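Long-range contact in transcription initiation factor TFIID subunit 6 (Drosophila melanogaster, PDB 1TAF), which forms part of TFIID, the multisubunit complex that mediates promoter responses to activators and repressors, and pairs with a partner through its histone-fold domain: residues R42-A47 with D63-L68. Sequence-based numbering, arbitrary orientation.
Sequences RIVQDA and DIDMSL. With ZN (zinc ion), chain I.
Ile43 meets Leu68 and Ser67 where the long central helix of the histone fold, 26-53, is crossed by the short last helix, 61-69; the segment axes come within 8.2 Å at 117°. From Ile43, CD1 reaches CD2 of Leu68 at 3.7 Å, the two side chains crossing at a slant, while CG2 lies against the Ser67 hydroxyl. An aromatic side chain of the partner protein also packs on Ile43, so this corner joins the helix crossing to the heterodimer interface. The carbonyl of Ile43 serves two donors: its own helix, through Ala47 N, and Ser67 OG, which donates to Ile43 O at 2.6 Å in the carbonyl plane, on a lone pair. With OG opposite the backbone N (chi1 -179°), the hydroxyl sits to the side of the Ile43 carbonyl, C=O...OG angle 114°. Replacing Ser67 with an alanine is likely to leave Ile43 O with its helical bond alone and open a small gap beside Asp46 CB. Asp46 adds a bridge at the edge: one water donates to both Asp46 OD2 and Ser67 O. At Ala47 the backbones draw close, its CA lying 4.8 Å from that of Asp63, whose carboxylate turns to a salt bridge with Arg56 and to Ser60 N. The methyl of Ala47 has two neighbours, roughly at right angles about its CB: Asp63 O at 3.6 Å and Ile64 CD1 at 3.7 Å.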
ATOM      1  N   ARG B  42      -6.737 -16.790   9.172  1.00  5.47           N
ATOM      2  CA  ARG B  42      -6.078 -15.884  10.118  1.00  5.36           C
ATOM      3  C   ARG B  42      -7.064 -14.847  10.667  1.00  6.45           C
ATOM      4  O   ARG B  42      -7.076 -14.567  11.862  1.00  5.74           O
ATOM      5  CB  ARG B  42      -4.917 -15.150   9.454  1.00  8.40           C
ATOM      6  CG  ARG B  42      -3.751 -16.032   9.086  1.00 16.35           C
ATOM      7  CD  ARG B  42      -2.560 -15.211   8.621  1.00 24.01           C
ATOM      8  NE  ARG B  42      -1.453 -16.066   8.190  1.00 31.74           N
ATOM      9  CZ  ARG B  42      -0.291 -15.621   7.712  1.00 36.23           C
ATOM     10  NH1 ARG B  42      -0.072 -14.314   7.604  1.00 37.40           N
ATOM     11  NH2 ARG B  42       0.648 -16.484   7.326  1.00 37.31           N
ATOM     12  N   ILE B  43      -7.873 -14.262   9.784  1.00  5.37           N
ATOM     13  CA  ILE B  43      -8.864 -13.265  10.181  1.00  5.43           C
ATOM     14  C   ILE B  43      -9.876 -13.870  11.161  1.00  7.08           C
ATOM     15  O   ILE B  43     -10.165 -13.285  12.205  1.00  5.87           O
ATOM     16  CB  ILE B  43      -9.606 -12.694   8.933  1.00  7.05           C
ATOM     17  CG1 ILE B  43      -8.631 -11.875   8.079  1.00  8.34           C
ATOM     18  CG2 ILE B  43     -10.781 -11.797   9.346  1.00  4.26           C
ATOM     19  CD1 ILE B  43      -9.119 -11.593   6.686  1.00 10.61           C
ATOM     20  N   VAL B  44     -10.396 -15.049  10.828  1.00  5.86           N
ATOM     21  CA  VAL B  44     -11.365 -15.734  11.675  1.00  8.83           C
ATOM     22  C   VAL B  44     -10.736 -16.117  13.022  1.00  8.93           C
ATOM     23  O   VAL B  44     -11.347 -15.942  14.078  1.00  9.34           O
ATOM     24  CB  VAL B  44     -11.920 -16.992  10.970  1.00  8.76           C
ATOM     25  CG1 VAL B  44     -12.778 -17.812  11.926  1.00 10.19           C
ATOM     26  CG2 VAL B  44     -12.749 -16.582   9.748  1.00  9.60           C
ATOM     27  N   GLN B  45      -9.514 -16.634  12.977  1.00  7.52           N
ATOM     28  CA  GLN B  45      -8.804 -17.021  14.193  1.00  8.86           C
ATOM     29  C   GLN B  45      -8.608 -15.825  15.137  1.00  8.32           C
ATOM     30  O   GLN B  45      -8.935 -15.906  16.312  1.00  9.09           O
ATOM     31  CB  GLN B  45      -7.453 -17.640  13.828  1.00  9.41           C
ATOM     32  CG  GLN B  45      -6.636 -18.152  15.016  1.00 17.51           C
ATOM     33  CD  GLN B  45      -7.337 -19.265  15.775  1.00 19.71           C
ATOM     34  OE1 GLN B  45      -7.705 -20.304  15.210  1.00 22.86           O
ATOM     35  NE2 GLN B  45      -7.533 -19.046  17.066  1.00 24.00           N
ATOM     36  N   ASP B  46      -8.109 -14.708  14.617  1.00  7.07           N
ATOM     37  CA  ASP B  46      -7.885 -13.520  15.436  1.00  8.28           C
ATOM     38  C   ASP B  46      -9.189 -12.961  15.971  1.00  8.69           C
ATOM     39  O   ASP B  46      -9.243 -12.501  17.112  1.00 10.43           O
ATOM     40  CB  ASP B  46      -7.159 -12.435  14.642  1.00  9.12           C
ATOM     41  CG  ASP B  46      -5.722 -12.801  14.316  1.00 14.34           C
ATOM     42  OD1 ASP B  46      -5.136 -13.696  14.968  1.00 13.97           O
ATOM     43  OD2 ASP B  46      -5.167 -12.175  13.391  1.00 17.72           O
ATOM     44  N   ALA B  47     -10.227 -12.983  15.133  1.00  7.14           N
ATOM     45  CA  ALA B  47     -11.559 -12.514  15.506  1.00  8.09           C
ATOM     46  C   ALA B  47     -12.098 -13.349  16.680  1.00  8.63           C
ATOM     47  O   ALA B  47     -12.686 -12.804  17.619  1.00 10.44           O
ATOM     48  CB  ALA B  47     -12.511 -12.615  14.296  1.00  5.43           C
ATOM     49  N   ASP B  63     -15.967  -8.208  15.960  1.00 12.06           N
ATOM     50  CA  ASP B  63     -14.768  -9.027  16.159  1.00 11.01           C
ATOM     51  C   ASP B  63     -14.002  -9.108  14.825  1.00 10.62           C
ATOM     52  O   ASP B  63     -12.767  -9.055  14.797  1.00 10.44           O
ATOM     53  CB  ASP B  63     -15.151 -10.441  16.600  1.00  8.08           C
ATOM     54  CG  ASP B  63     -15.832 -10.471  17.946  1.00  9.77           C
ATOM     55  OD1 ASP B  63     -15.455  -9.671  18.811  1.00 11.91           O
ATOM     56  OD2 ASP B  63     -16.723 -11.315  18.161  1.00 11.13           O
ATOM     57  N   ILE B  64     -14.752  -9.228  13.727  1.00 11.21           N
ATOM     58  CA  ILE B  64     -14.166  -9.301  12.389  1.00 12.23           C
ATOM     59  C   ILE B  64     -13.501  -7.975  12.000  1.00 14.42           C
ATOM     60  O   ILE B  64     -12.422  -7.968  11.401  1.00 14.00           O
ATOM     61  CB  ILE B  64     -15.217  -9.706  11.342  1.00 11.11           C
ATOM     62  CG1 ILE B  64     -15.722 -11.129  11.634  1.00  9.88           C
ATOM     63  CG2 ILE B  64     -14.632  -9.599   9.925  1.00 10.86           C
ATOM     64  CD1 ILE B  64     -14.700 -12.228  11.382  1.00  7.52           C
ATOM     65  N   ASP B  65     -14.130  -6.859  12.363  1.00 16.84           N
ATOM     66  CA  ASP B  65     -13.571  -5.534  12.079  1.00 18.90           C
ATOM     67  C   ASP B  65     -12.252  -5.367  12.838  1.00 18.02           C
ATOM     68  O   ASP B  65     -11.262  -4.892  12.278  1.00 17.91           O
ATOM     69  CB  ASP B  65     -14.538  -4.433  12.513  1.00 20.89           C
ATOM     70  CG  ASP B  65     -15.695  -4.257  11.562  1.00 24.89           C
ATOM     71  OD1 ASP B  65     -15.519  -4.461  10.345  1.00 29.52           O
ATOM     72  OD2 ASP B  65     -16.785  -3.890  12.035  1.00 31.07           O
ATOM     73  N   MET B  66     -12.250  -5.744  14.114  1.00 14.92           N
ATOM     74  CA  MET B  66     -11.057  -5.659  14.949  1.00 17.04           C
ATOM     75  C   MET B  66      -9.936  -6.488  14.335  1.00 17.49           C
ATOM     76  O   MET B  66      -8.787  -6.061  14.293  1.00 17.93           O
ATOM     77  CB  MET B  66     -11.344  -6.188  16.358  1.00 19.76           C
ATOM     78  CG  MET B  66     -12.097  -5.237  17.277  1.00 30.20           C
ATOM     79  SD  MET B  66     -11.058  -3.861  17.863  1.00 43.01           S
ATOM     80  CE  MET B  66     -10.018  -4.714  19.090  1.00 37.04           C
ATOM     81  N   SER B  67     -10.282  -7.687  13.876  1.00 17.46           N
ATOM     82  CA  SER B  67      -9.323  -8.609  13.261  1.00 17.46           C
ATOM     83  C   SER B  67      -8.740  -8.033  11.960  1.00 18.89           C
ATOM     84  O   SER B  67      -7.543  -8.180  11.687  1.00 18.98           O
ATOM     85  CB  SER B  67     -10.005  -9.958  13.006  1.00 14.51           C
ATOM     86  OG  SER B  67      -9.125 -10.893  12.431  1.00 13.53           O
ATOM     87  N   LEU B  68      -9.588  -7.376  11.169  1.00 18.53           N
ATOM     88  CA  LEU B  68      -9.161  -6.767   9.914  1.00 22.83           C
ATOM     89  C   LEU B  68      -8.237  -5.591  10.177  1.00 26.02           C
ATOM     90  O   LEU B  68      -7.476  -5.195   9.309  1.00 29.71           O
ATOM     91  CB  LEU B  68     -10.365  -6.310   9.091  1.00 16.98           C
ATOM     92  CG  LEU B  68     -11.200  -7.439   8.485  1.00 17.37           C
ATOM     93  CD1 LEU B  68     -12.472  -6.881   7.875  1.00 18.70           C
ATOM     94  CD2 LEU B  68     -10.384  -8.192   7.440  1.00 15.85           C
TER
HETATM   95 ZN    ZN I2007      -8.601 -21.069  17.780  1.00 49.12          ZN
HETATM   96  O   HOH W   1      -6.149 -10.848  11.354  1.00 26.23           O
HETATM   97  O   HOH W   2     -10.170 -20.512  15.984  1.00 23.98           O
HETATM   98  O   HOH W   3      -8.687 -23.110  16.829  1.00 25.14           O